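Local coordinates for protein L-Ala-D/L-Glu epimerase, a muconate lactonizing enzyme (Klebsiella pneumoniae subsp. pneumoniae MGH 78578, PDB 3FCP) that belongs to the enolase superfamily, pairing an N-terminal alpha/beta capping domain with a C-terminal TIM-type barrel that carries a magnesium ion, at residues Lys168-Ala173 with Arg197-Gln202; Val221-Gln226 with Ala246-Glu251; Val36-Thr41 with Ser107-Ala112; Gly306-Val311 with Pro356-Glu361. All coordinates share one frame; numbering follows the deposited sequence.

Interaction 1: Lys168-Ala173 with Arg197-Gln202; sequences KLKIGA and RVDVNQ. With MG (magnesium ion), chain I.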
loop_
_atom_site.group_PDB
_atom_site.type_symbol
_atom_site.label_atom_id
_atom_site.label_comp_id
_atom_site.label_asym_id
_atom_site.label_seq_id
_atom_site.Cartn_x
_atom_site.Cartn_y
_atom_site.Cartn_z
ATOM N N LYS A 168 -20.627 -21.723 -22.753
ATOM C CA LYS A 168 -20.031 -21.723 -21.423
ATOM C C LYS A 168 -19.706 -23.172 -21.085
ATOM O O LYS A 168 -20.599 -24.016 -21.016
ATOM C CB LYS A 168 -21.011 -21.136 -20.401
ATOM C CG LYS A 168 -20.633 -21.385 -18.946
ATOM C CD LYS A 168 -21.600 -20.694 -17.986
ATOM C CE LYS A 168 -21.467 -21.251 -16.574
ATOM N NZ LYS A 168 -22.213 -20.447 -15.555
ATOM N N LEU A 169 -18.426 -23.467 -20.891
ATOM C CA LEU A 169 -18.013 -24.829 -20.576
ATOM C C LEU A 169 -17.767 -24.982 -19.086
ATOM O O LEU A 169 -17.087 -24.157 -18.468
ATOM C CB LEU A 169 -16.732 -25.197 -21.330
ATOM C CG LEU A 169 -16.497 -24.606 -22.721
ATOM C CD1 LEU A 169 -15.228 -25.222 -23.305
ATOM C CD2 LEU A 169 -17.688 -24.855 -23.617
ATOM N N LYS A 170 -18.324 -26.033 -18.501
ATOM C CA LYS A 170 -18.119 -26.259 -17.083
ATOM C C LYS A 170 -16.975 -27.240 -16.906
ATOM O O LYS A 170 -16.926 -28.287 -17.558
ATOM C CB LYS A 170 -19.401 -26.777 -16.424
ATOM C CG LYS A 170 -20.548 -25.770 -16.513
ATOM C CD LYS A 170 -21.442 -25.773 -15.275
ATOM C CE LYS A 170 -20.702 -25.268 -14.039
ATOM N NZ LYS A 170 -21.612 -25.167 -12.849
ATOM N N ILE A 171 -16.038 -26.877 -16.040
ATOM C CA ILE A 171 -14.880 -27.711 -15.772
ATOM C C ILE A 171 -14.567 -27.623 -14.291
ATOM O O ILE A 171 -15.284 -26.960 -13.545
ATOM C CB ILE A 171 -13.656 -27.235 -16.575
ATOM C CG1 ILE A 171 -13.373 -25.762 -16.260
ATOM C CG2 ILE A 171 -13.913 -27.411 -18.067
ATOM C CD1 ILE A 171 -12.139 -25.203 -16.939
ATOM N N GLY A 172 -13.493 -28.289 -13.875
ATOM C CA GLY A 172 -13.107 -28.269 -12.479
ATOM C C GLY A 172 -13.442 -29.556 -11.749
ATOM O O GLY A 172 -13.146 -29.692 -10.565
ATOM N N ALA A 173 -14.048 -30.508 -12.452
ATOM C CA ALA A 173 -14.424 -31.786 -11.848
ATOM C C ALA A 173 -13.384 -32.872 -12.110
ATOM O O ALA A 173 -13.442 -33.950 -11.521
ATOM C CB ALA A 173 -15.786 -32.235 -12.379
ATOM N N ARG A 197 -16.385 -19.482 -23.140
ATOM C CA ARG A 197 -16.186 -19.085 -21.751
ATOM C C ARG A 197 -16.133 -20.378 -20.947
ATOM O O ARG A 197 -16.710 -21.390 -21.356
ATOM C CB ARG A 197 -17.349 -18.223 -21.236
ATOM C CG ARG A 197 -17.629 -16.928 -22.021
ATOM C CD ARG A 197 -18.657 -17.153 -23.128
ATOM N NE ARG A 197 -19.020 -15.915 -23.818
ATOM C CZ ARG A 197 -19.752 -14.939 -23.285
ATOM N NH1 ARG A 197 -20.213 -15.042 -22.045
ATOM N NH2 ARG A 197 -20.027 -13.858 -23.997
ATOM N N VAL A 198 -15.431 -20.362 -19.818
ATOM C CA VAL A 198 -15.361 -21.549 -18.970
ATOM C C VAL A 198 -15.765 -21.150 -17.559
ATOM O O VAL A 198 -15.606 -19.993 -17.156
ATOM C CB VAL A 198 -13.938 -22.168 -18.927
ATOM C CG1 VAL A 198 -13.432 -22.410 -20.347
ATOM C CG2 VAL A 198 -12.984 -21.266 -18.146
ATOM N N ASP A 199 -16.290 -22.113 -16.817
ATOM C CA ASP A 199 -16.722 -21.891 -15.448
ATOM C C ASP A 199 -16.153 -23.024 -14.604
ATOM O O ASP A 199 -16.502 -24.187 -14.805
ATOM C CB ASP A 199 -18.258 -21.871 -15.392
ATOM C CG ASP A 199 -18.800 -21.638 -13.988
ATOM O OD1 ASP A 199 -18.032 -21.185 -13.113
ATOM O OD2 ASP A 199 -20.003 -21.903 -13.769
ATOM N N VAL A 200 -15.261 -22.679 -13.676
ATOM C CA VAL A 200 -14.629 -23.659 -12.801
ATOM C C VAL A 200 -15.408 -23.773 -11.489
ATOM O O VAL A 200 -15.153 -24.656 -10.674
ATOM C CB VAL A 200 -13.169 -23.251 -12.475
ATOM C CG1 VAL A 200 -12.380 -24.468 -12.007
ATOM C CG2 VAL A 200 -12.517 -22.622 -13.692
ATOM N N ASN A 201 -16.356 -22.861 -11.300
ATOM C CA ASN A 201 -17.194 -22.827 -10.106
ATOM C C ASN A 201 -16.469 -23.142 -8.796
ATOM O O ASN A 201 -16.844 -24.073 -8.077
ATOM C CB ASN A 201 -18.394 -23.769 -10.283
ATOM C CG ASN A 201 -19.486 -23.535 -9.242
ATOM O OD1 ASN A 201 -19.894 -22.393 -8.989
ATOM N ND2 ASN A 201 -19.979 -24.619 -8.648
ATOM N N GLN A 202 -15.427 -22.365 -8.495
ATOM C CA GLN A 202 -14.663 -22.499 -7.249
ATOM C C GLN A 202 -13.731 -23.694 -7.078
ATOM O O GLN A 202 -13.024 -23.773 -6.082
ATOM C CB GLN A 202 -15.616 -22.506 -6.048
ATOM C CG GLN A 202 -16.355 -21.213 -5.782
ATOM C CD GLN A 202 -17.164 -21.277 -4.494
ATOM O OE1 GLN A 202 -18.256 -21.855 -4.446
ATOM N NE2 GLN A 202 -16.620 -20.695 -3.438
HETATM MG MG MG I . -20.987 -20.612 -9.635
HETATM O O HOH W 1 -21.323 -21.966 -11.628
HETATM O O HOH W 2 -19.230 -19.850 -11.253
HETATM O O HOH W 3 -23.444 -21.400 -9.494
#

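Interaction 2: Val221-Gln226 with Ala246-Glu251; sequences VDLIEQ and AILADE. With MG (magnesium ion), chain I.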
loop_
_atom_site.group_PDB
_atom_site.type_symbol
_atom_site.label_atom_id
_atom_site.label_comp_id
_atom_site.label_asym_id
_atom_site.label_seq_id
_atom_site.Cartn_x
_atom_site.Cartn_y
_atom_site.Cartn_z
ATOM N N VAL A 221 -9.596 -18.529 -24.656
ATOM C CA VAL A 221 -10.839 -18.467 -23.893
ATOM C C VAL A 221 -11.116 -16.989 -23.595
ATOM O O VAL A 221 -10.223 -16.262 -23.165
ATOM C CB VAL A 221 -10.710 -19.277 -22.589
ATOM C CG1 VAL A 221 -11.967 -19.131 -21.735
ATOM C CG2 VAL A 221 -10.473 -20.740 -22.932
ATOM N N ASP A 222 -12.350 -16.549 -23.837
ATOM C CA ASP A 222 -12.720 -15.147 -23.633
ATOM C C ASP A 222 -13.042 -14.752 -22.205
ATOM O O ASP A 222 -12.910 -13.584 -21.834
ATOM C CB ASP A 222 -13.933 -14.778 -24.494
ATOM C CG ASP A 222 -13.668 -14.920 -25.976
ATOM O OD1 ASP A 222 -12.540 -14.626 -26.414
ATOM O OD2 ASP A 222 -14.605 -15.306 -26.703
ATOM N N LEU A 223 -13.476 -15.716 -21.405
ATOM C CA LEU A 223 -13.857 -15.422 -20.032
ATOM C C LEU A 223 -13.715 -16.652 -19.147
ATOM O O LEU A 223 -14.100 -17.753 -19.536
ATOM C CB LEU A 223 -15.311 -14.939 -20.020
ATOM C CG LEU A 223 -15.930 -14.375 -18.737
ATOM C CD1 LEU A 223 -15.301 -13.018 -18.415
ATOM C CD2 LEU A 223 -17.439 -14.227 -18.939
ATOM N N ILE A 224 -13.163 -16.457 -17.955
ATOM C CA ILE A 224 -12.981 -17.544 -16.994
ATOM C C ILE A 224 -13.810 -17.185 -15.764
ATOM O O ILE A 224 -13.536 -16.179 -15.106
ATOM C CB ILE A 224 -11.502 -17.673 -16.561
ATOM C CG1 ILE A 224 -10.606 -17.871 -17.792
ATOM C CG2 ILE A 224 -11.350 -18.848 -15.593
ATOM C CD1 ILE A 224 -9.098 -17.825 -17.474
ATOM N N GLU A 225 -14.815 -18.002 -15.457
ATOM C CA GLU A 225 -15.695 -17.748 -14.320
ATOM C C GLU A 225 -15.272 -18.423 -13.014
ATOM O O GLU A 225 -14.968 -19.620 -12.987
ATOM C CB GLU A 225 -17.124 -18.179 -14.671
ATOM C CG GLU A 225 -18.187 -17.739 -13.665
ATOM C CD GLU A 225 -19.587 -18.214 -14.034
ATOM O OE1 GLU A 225 -19.809 -18.590 -15.211
ATOM O OE2 GLU A 225 -20.470 -18.200 -13.149
ATOM N N GLN A 226 -15.258 -17.631 -11.942
ATOM C CA GLN A 226 -14.923 -18.075 -10.586
ATOM C C GLN A 226 -13.946 -19.247 -10.539
ATOM O O GLN A 226 -14.280 -20.332 -10.054
ATOM C CB GLN A 226 -16.215 -18.446 -9.849
ATOM C CG GLN A 226 -16.099 -18.540 -8.338
ATOM C CD GLN A 226 -15.783 -17.202 -7.690
ATOM O OE1 GLN A 226 -16.482 -16.209 -7.905
ATOM N NE2 GLN A 226 -14.728 -17.173 -6.890
ATOM N N ALA A 246 -10.343 -12.119 -19.627
ATOM C CA ALA A 246 -11.290 -11.657 -18.617
ATOM C C ALA A 246 -11.696 -12.681 -17.556
ATOM O O ALA A 246 -11.857 -13.866 -17.845
ATOM C CB ALA A 246 -12.538 -11.105 -19.307
ATOM N N ILE A 247 -11.869 -12.195 -16.326
ATOM C CA ILE A 247 -12.294 -13.016 -15.197
ATOM C C ILE A 247 -13.720 -12.600 -14.811
ATOM O O ILE A 247 -14.029 -11.407 -14.721
ATOM C CB ILE A 247 -11.372 -12.823 -13.952
ATOM C CG1 ILE A 247 -9.917 -13.161 -14.306
ATOM C CG2 ILE A 247 -11.848 -13.708 -12.810
ATOM C CD1 ILE A 247 -9.727 -14.533 -14.942
ATOM N N LEU A 248 -14.577 -13.589 -14.588
ATOM C CA LEU A 248 -15.967 -13.363 -14.210
ATOM C C LEU A 248 -16.156 -13.818 -12.758
ATOM O O LEU A 248 -15.915 -14.979 -12.430
ATOM C CB LEU A 248 -16.895 -14.187 -15.114
ATOM C CG LEU A 248 -18.326 -13.738 -15.459
ATOM C CD1 LEU A 248 -19.247 -14.952 -15.373
ATOM C CD2 LEU A 248 -18.816 -12.609 -14.558
ATOM N N ALA A 249 -16.578 -12.908 -11.890
ATOM C CA ALA A 249 -16.805 -13.266 -10.496
ATOM C C ALA A 249 -18.241 -13.773 -10.317
ATOM O O ALA A 249 -19.182 -13.173 -10.840
ATOM C CB ALA A 249 -16.566 -12.048 -9.604
ATOM N N ASP A 250 -18.412 -14.882 -9.603
ATOM C CA ASP A 250 -19.756 -15.404 -9.349
ATOM C C ASP A 250 -19.976 -15.472 -7.842
ATOM O O ASP A 250 -20.426 -14.496 -7.243
ATOM C CB ASP A 250 -19.970 -16.793 -9.988
ATOM C CG ASP A 250 -21.407 -17.311 -9.810
ATOM O OD1 ASP A 250 -22.267 -16.552 -9.301
ATOM O OD2 ASP A 250 -21.685 -18.476 -10.181
ATOM N N GLU A 251 -19.630 -16.602 -7.224
ATOM C CA GLU A 251 -19.810 -16.759 -5.780
ATOM C C GLU A 251 -19.128 -15.675 -4.946
ATOM O O GLU A 251 -19.538 -15.420 -3.812
ATOM C CB GLU A 251 -19.313 -18.137 -5.310
ATOM C CG GLU A 251 -20.257 -19.310 -5.584
ATOM C CD GLU A 251 -20.351 -19.674 -7.056
ATOM O OE1 GLU A 251 -19.418 -19.358 -7.824
ATOM O OE2 GLU A 251 -21.361 -20.296 -7.441
HETATM MG MG MG I . -20.987 -20.612 -9.635
HETATM O O HOH W 2 -19.230 -19.850 -11.253
HETATM O O HOH W 1 -21.323 -21.966 -11.628
HETATM O O HOH W 3 -23.444 -21.400 -9.494
#

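Interaction 3: Val36-Thr41 with Ser107-Ala112; sequences VIVRLT and SAIETA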
loop_
_atom_site.group_PDB
_atom_site.type_symbol
_atom_site.label_atom_id
_atom_site.label_comp_id
_atom_site.label_asym_id
_atom_site.label_seq_id
_atom_site.Cartn_x
_atom_site.Cartn_y
_atom_site.Cartn_z
ATOM N N VAL A 36 -39.051 -23.095 -5.901
ATOM C CA VAL A 36 -39.913 -22.618 -4.826
ATOM C C VAL A 36 -40.690 -21.473 -5.467
ATOM O O VAL A 36 -40.124 -20.427 -5.804
ATOM C CB VAL A 36 -39.137 -22.097 -3.605
ATOM C CG1 VAL A 36 -40.126 -21.593 -2.563
ATOM C CG2 VAL A 36 -38.292 -23.218 -3.004
ATOM N N ILE A 37 -41.984 -21.699 -5.661
ATOM C CA ILE A 37 -42.860 -20.734 -6.293
ATOM C C ILE A 37 -43.699 -20.017 -5.250
ATOM O O ILE A 37 -44.151 -20.617 -4.270
ATOM C CB ILE A 37 -43.796 -21.444 -7.313
ATOM C CG1 ILE A 37 -42.959 -22.104 -8.412
ATOM C CG2 ILE A 37 -44.796 -20.456 -7.904
ATOM C CD1 ILE A 37 -42.137 -21.141 -9.237
ATOM N N VAL A 38 -43.903 -18.727 -5.465
ATOM C CA VAL A 38 -44.693 -17.930 -4.546
ATOM C C VAL A 38 -45.792 -17.173 -5.273
ATOM O O VAL A 38 -45.626 -16.758 -6.421
ATOM C CB VAL A 38 -43.799 -16.909 -3.785
ATOM C CG1 VAL A 38 -42.982 -16.099 -4.772
ATOM C CG2 VAL A 38 -44.659 -15.973 -2.947
ATOM N N ARG A 39 -46.930 -17.029 -4.604
ATOM C CA ARG A 39 -48.042 -16.257 -5.140
ATOM C C ARG A 39 -48.437 -15.311 -4.019
ATOM O O ARG A 39 -48.777 -15.738 -2.916
ATOM C CB ARG A 39 -49.234 -17.135 -5.524
ATOM C CG ARG A 39 -50.407 -16.314 -6.074
ATOM C CD ARG A 39 -51.463 -17.191 -6.716
ATOM N NE ARG A 39 -51.999 -18.167 -5.776
ATOM C CZ ARG A 39 -52.728 -19.219 -6.136
ATOM N NH1 ARG A 39 -53.003 -19.424 -7.417
ATOM N NH2 ARG A 39 -53.167 -20.071 -5.218
ATOM N N LEU A 40 -48.362 -14.017 -4.301
ATOM C CA LEU A 40 -48.703 -13.007 -3.319
ATOM C C LEU A 40 -50.005 -12.346 -3.739
ATOM O O LEU A 40 -50.135 -11.876 -4.869
ATOM C CB LEU A 40 -47.573 -11.977 -3.227
ATOM C CG LEU A 40 -47.670 -10.885 -2.156
ATOM C CD1 LEU A 40 -46.265 -10.376 -1.826
ATOM C CD2 LEU A 40 -48.565 -9.754 -2.642
ATOM N N THR A 41 -50.972 -12.325 -2.827
ATOM C CA THR A 41 -52.266 -11.729 -3.112
ATOM C C THR A 41 -52.425 -10.408 -2.381
ATOM O O THR A 41 -52.183 -10.327 -1.174
ATOM C CB THR A 41 -53.414 -12.673 -2.699
ATOM O OG1 THR A 41 -53.308 -13.900 -3.429
ATOM C CG2 THR A 41 -54.765 -12.030 -3.000
ATOM N N SER A 107 -35.722 -12.768 -3.001
ATOM C CA SER A 107 -35.843 -12.576 -4.441
ATOM C C SER A 107 -37.202 -13.044 -4.975
ATOM O O SER A 107 -37.782 -12.404 -5.856
ATOM C CB SER A 107 -34.722 -13.319 -5.166
ATOM O OG SER A 107 -34.939 -13.295 -6.563
ATOM N N ALA A 108 -37.698 -14.163 -4.457
ATOM C CA ALA A 108 -38.999 -14.680 -4.888
ATOM C C ALA A 108 -40.086 -13.673 -4.512
ATOM O O ALA A 108 -40.979 -13.382 -5.307
ATOM C CB ALA A 108 -39.281 -16.036 -4.231
ATOM N N ILE A 109 -40.002 -13.141 -3.297
ATOM C CA ILE A 109 -40.975 -12.161 -2.820
ATOM C C ILE A 109 -40.897 -10.838 -3.590
ATOM O O ILE A 109 -41.924 -10.268 -3.972
ATOM C CB ILE A 109 -40.768 -11.856 -1.311
ATOM C CG1 ILE A 109 -41.031 -13.117 -0.480
ATOM C CG2 ILE A 109 -41.681 -10.706 -0.882
ATOM C CD1 ILE A 109 -42.445 -13.668 -0.615
ATOM N N GLU A 110 -39.683 -10.341 -3.808
ATOM C CA GLU A 110 -39.511 -9.081 -4.528
ATOM C C GLU A 110 -40.050 -9.231 -5.943
ATOM O O GLU A 110 -40.666 -8.311 -6.490
ATOM C CB GLU A 110 -38.030 -8.676 -4.574
ATOM C CG GLU A 110 -37.806 -7.285 -5.133
ATOM C CD GLU A 110 -36.345 -6.870 -5.135
ATOM O OE1 GLU A 110 -35.661 -7.076 -6.156
ATOM O OE2 GLU A 110 -35.884 -6.341 -4.106
ATOM N N THR A 111 -39.824 -10.399 -6.534
ATOM C CA THR A 111 -40.295 -10.663 -7.887
ATOM C C THR A 111 -41.819 -10.595 -7.928
ATOM O O THR A 111 -42.401 -9.948 -8.804
ATOM C CB THR A 111 -39.852 -12.061 -8.370
ATOM O OG1 THR A 111 -38.419 -12.119 -8.417
ATOM C CG2 THR A 111 -40.424 -12.354 -9.768
ATOM N N ALA A 112 -42.459 -11.256 -6.968
ATOM C CA ALA A 112 -43.916 -11.282 -6.904
ATOM C C ALA A 112 -44.477 -9.880 -6.683
ATOM O O ALA A 112 -45.485 -9.500 -7.293
ATOM C CB ALA A 112 -44.377 -12.229 -5.786
#

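Interaction 4: Gly306-Val311 with Pro356-Glu361; sequences GTVGTV and PGLGVE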
loop_
_atom_site.group_PDB
_atom_site.type_symbol
_atom_site.label_atom_id
_atom_site.label_comp_id
_atom_site.label_asym_id
_atom_site.label_seq_id
_atom_site.Cartn_x
_atom_site.Cartn_y
_atom_site.Cartn_z
ATOM N N GLY A 306 -36.756 -21.702 -13.559
ATOM C CA GLY A 306 -37.717 -22.078 -14.576
ATOM C C GLY A 306 -38.123 -20.777 -15.257
ATOM O O GLY A 306 -37.404 -19.781 -15.158
ATOM N N THR A 307 -39.275 -20.760 -15.919
ATOM C CA THR A 307 -39.733 -19.569 -16.622
ATOM C C THR A 307 -39.990 -18.330 -15.754
ATOM O O THR A 307 -39.659 -17.218 -16.161
ATOM C CB THR A 307 -41.008 -19.871 -17.444
ATOM O OG1 THR A 307 -40.710 -20.872 -18.426
ATOM C CG2 THR A 307 -41.511 -18.613 -18.151
ATOM N N VAL A 308 -40.574 -18.509 -14.571
ATOM C CA VAL A 308 -40.858 -17.359 -13.710
ATOM C C VAL A 308 -39.587 -16.622 -13.276
ATOM O O VAL A 308 -39.442 -15.422 -13.525
ATOM C CB VAL A 308 -41.655 -17.778 -12.453
ATOM C CG1 VAL A 308 -41.843 -16.573 -11.534
ATOM C CG2 VAL A 308 -43.034 -18.340 -12.867
ATOM N N GLY A 309 -38.672 -17.347 -12.635
ATOM C CA GLY A 309 -37.429 -16.750 -12.176
ATOM C C GLY A 309 -36.559 -16.250 -13.317
ATOM O O GLY A 309 -35.835 -15.260 -13.183
ATOM N N THR A 310 -36.620 -16.945 -14.447
ATOM C CA THR A 310 -35.842 -16.555 -15.606
ATOM C C THR A 310 -36.341 -15.241 -16.187
ATOM O O THR A 310 -35.542 -14.341 -16.436
ATOM C CB THR A 310 -35.870 -17.654 -16.683
ATOM O OG1 THR A 310 -35.129 -18.786 -16.212
ATOM C CG2 THR A 310 -35.257 -17.159 -17.987
ATOM N N VAL A 311 -37.652 -15.101 -16.382
ATOM C CA VAL A 311 -38.163 -13.852 -16.953
ATOM C C VAL A 311 -37.973 -12.701 -15.956
ATOM O O VAL A 311 -37.709 -11.566 -16.351
ATOM C CB VAL A 311 -39.670 -13.961 -17.372
ATOM C CG1 VAL A 311 -40.576 -13.946 -16.153
ATOM C CG2 VAL A 311 -40.025 -12.813 -18.308
ATOM N N PRO A 356 -48.285 -6.417 -19.001
ATOM C CA PRO A 356 -48.196 -6.044 -17.579
ATOM C C PRO A 356 -47.552 -7.082 -16.659
ATOM O O PRO A 356 -47.835 -8.271 -16.756
ATOM C CB PRO A 356 -49.651 -5.763 -17.204
ATOM C CG PRO A 356 -50.242 -5.264 -18.512
ATOM C CD PRO A 356 -49.667 -6.264 -19.493
ATOM N N GLY A 357 -46.694 -6.614 -15.756
ATOM C CA GLY A 357 -46.020 -7.509 -14.831
ATOM C C GLY A 357 -44.882 -8.283 -15.467
ATOM O O GLY A 357 -44.194 -7.779 -16.360
ATOM N N LEU A 358 -44.676 -9.510 -15.004
ATOM C CA LEU A 358 -43.616 -10.357 -15.541
ATOM C C LEU A 358 -43.932 -10.790 -16.966
ATOM O O LEU A 358 -43.028 -11.025 -17.771
ATOM C CB LEU A 358 -43.442 -11.601 -14.669
ATOM C CG LEU A 358 -42.895 -11.393 -13.258
ATOM C CD1 LEU A 358 -43.143 -12.640 -12.428
ATOM C CD2 LEU A 358 -41.403 -11.080 -13.335
ATOM N N GLY A 359 -45.220 -10.923 -17.269
ATOM C CA GLY A 359 -45.613 -11.355 -18.597
ATOM C C GLY A 359 -45.860 -12.855 -18.681
ATOM O O GLY A 359 -46.035 -13.393 -19.767
ATOM N N VAL A 360 -45.849 -13.539 -17.541
ATOM C CA VAL A 360 -46.110 -14.974 -17.516
ATOM C C VAL A 360 -47.182 -15.246 -16.476
ATOM O O VAL A 360 -47.292 -14.529 -15.476
ATOM C CB VAL A 360 -44.842 -15.806 -17.188
ATOM C CG1 VAL A 360 -43.815 -15.641 -18.307
ATOM C CG2 VAL A 360 -44.258 -15.381 -15.852
ATOM N N GLU A 361 -47.973 -16.285 -16.714
ATOM C CA GLU A 361 -49.071 -16.633 -15.818
ATOM C C GLU A 361 -48.907 -18.044 -15.264
ATOM O O GLU A 361 -48.396 -18.938 -15.940
ATOM C CB GLU A 361 -50.393 -16.537 -16.587
ATOM C CG GLU A 361 -51.591 -16.112 -15.760
ATOM C CD GLU A 361 -51.543 -14.642 -15.373
ATOM O OE1 GLU A 361 -50.668 -14.263 -14.569
ATOM O OE2 GLU A 361 -52.376 -13.862 -15.880
#

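Interaction 1: Lys168-Ala173 with Arg197-Gln202
Asp199 OD2 is gripped from several directions: Lys168 NZ makes a weakly hydrogen-bonded salt bridge to it at 3.2 Å, Lys170 NZ makes a long salt bridge to it at 3.8 Å, and water 1 donates a proton to it. These side chains line one face of two neighbouring parallel strands in the C-terminal barrel, joined through helix 176-189 as a beta-alpha-beta unit. Lys168 runs fully extended, with CG anti to the backbone N (chi1 166°), and its NZ also forms salt bridges to Glu327 and Glu225. Lys170 instead bends at chi2 and chi3 and lies alongside Asp199. Behind these groups the backbones zip together: Leu169 N donates to Arg197 O at 2.7 Å, Asp199 N returns a bond to Leu169 O, and Ile171 N reaches Asp199 O at 3.0 Å. On the opposite face, under helix 176-189, Ile171 CD1 packs on Val198 CB at 4.0 Å. Past the strand end Asp199 OD1 accepts Asn201 N from above the carboxylate plane, an Asx turn that probably helps position Asn201, a magnesium ligand. Water 1 links Asp199 to the magnesium ion, which Asn201 OD1 binds directly at 2.2 Å.

Interaction 2: Val221-Gln226 with Ala246-Glu251
Glu225 and Asp250 bring their carboxylates together beside the magnesium ion, at the C-terminal ends of two adjacent parallel strands of the TIM-type barrel. Asp250 OD2 binds the ion at 2.3 Å and Glu251 OE2 at 2.2 Å, while water 2, bound to the ion, lies 2.8 Å from Glu225 OE2 and links it to the metal. The acceptors Glu225 OE2 and Asp250 OD2 lie only 3.2 Å apart, with their carboxylate planes turned by 52°. The metal and nearby lysines probably make this closeness tolerable: Lys168 pairs with Glu225 OE1, Lys277 with Asp250 OD1, and Lys274 hydrogen-bonds Asp250 OD2.

The next layer sets the backbone of the metal ligands. Gln226 bends at chi2 (65°) and brings OE1 to Asp250 N at 2.9 Å, the donor lying in the carbonyl plane of the amide. The same OE1 accepts Ala252 N, and NE2 donates an N-H to Val228 O, so both ends of the amide are fixed.

Farther down, strands 223-225 and 246-249, consecutive in a beta-alpha-beta unit, are laced by bonds such as Gln226 N to Leu248 O at 2.8 Å, nearly straight at 176°. Leu248 bridges two partners on one face: its CD1 lies alongside Glu225 CG, and its CG meets Leu223 CD2 at 3.6 Å. Ile224 and Ile247 pack together on the reverse face, toward helix 233-242. At the far end Leu223 CD1 presses on Ala246 CB at 3.5 Å, tighter than usual carbon contact.

Interaction 3: Val36-Thr41 with Ser107-Ala112
Apolar contacts dominate the meeting between Val38 and Leu40 on strand 36-41 and Ala108, Ile109 and Ala112 on helix 107-112. Val38 makes most of the contacts. Its CG1 sits between the backbone N and the carbonyl carbon (chi1 52°), which directs it at the helix, where it finds Ala108 CB at 3.7 Å and Ala112 CB at 4.2 Å, one turn apart. Its other branch, CG2, reaches Ile109 CD1 at 4.0 Å, the two side chains crossing at about a right angle. Leu40 touches through its base, CB to Ala112 CB at 4.1 Å. The small alanines probably allow the close approach of the segment axes, 8.3 Å.

Carbon also meets a polar atom here: Val38 CG1 lies 3.4 Å from Ala108 O, an oxygen already taken by Ala112 N in the helix.

No hydrogen bond crosses between the two segments. In the helix, Thr111 N and Thr111 OG1 reach Ser107 O from opposite faces of its plane, OG1 at 2.7 Å. On the strand, backbone bonds run to strands 7-17 and 47-53.

A helix laid obliquely over a three-stranded antiparallel sheet, with helix 65-80 adding to the same apolar layer, characterises the N-terminal capping domain of the enolase superfamily.

Interaction 4: Gly306-Val311 with Pro356-Glu361
Val311 meets the one flat group that takes part across this contact, the peptide carbonyl of Leu358: its CG2 touches Leu358 O at 3.5 Å, and the same oxygen accepts a hydrogen bond from His315. No ring is involved, and the rest is branched aliphatic packing. The other methyl of Val311, CG1, stands between its backbone N and carbonyl carbon (chi1 74°), which puts it within 4.0 Å of Leu358 CB. Val360 comes to this methyl tip to tip, CG2 on CG1. At its other branch, Val360 CG1 meets Thr307 CG2 at 3.8 Å, while Val308 CG1 lies 4.2 Å from Leu358 CD1.

The helix follows the barrel strand 297-300, and the irregular segment 356-361 comes late in the chain, just before helix 364-370. Gly306 is the N-cap residue; its O accepts both Thr310 N and Thr310 OG1, the hydroxyl at 2.7 Å and above the carbonyl plane. Gly306 N and Gly309 N both donate to Glu51, on a strand of the N-terminal sheet.

With no hydrogen bond crossing between the segments, their fit depends on methyl shape; His315, further along helix 307-317, supplies a directional tie through Leu358 O, while Asp115 holds Leu358 N from helix 103-121.

Along the chain interaction 3 closes first, followed by interactions 1, 2 and 4. Interactions 1 and 2 lie side by side in the barrel, their centres 9 Å apart: strands 195-199 and 223-225 are neighbours in the same sheet, and the two contacts share the magnesium ion and its three waters. Together they supply all three protein ligands. Interactions 3 and 4 form a second pair on the opposite side of the chain's centre, with centres 11 Å apart; Thr111 on helix 103-121 touches Leu358 in the late loop, so this pair packs the capping-domain helix against the chain's C-terminal part. The pairs are separated by about 28 to 31 Å between centres, well away from each other and the metal site.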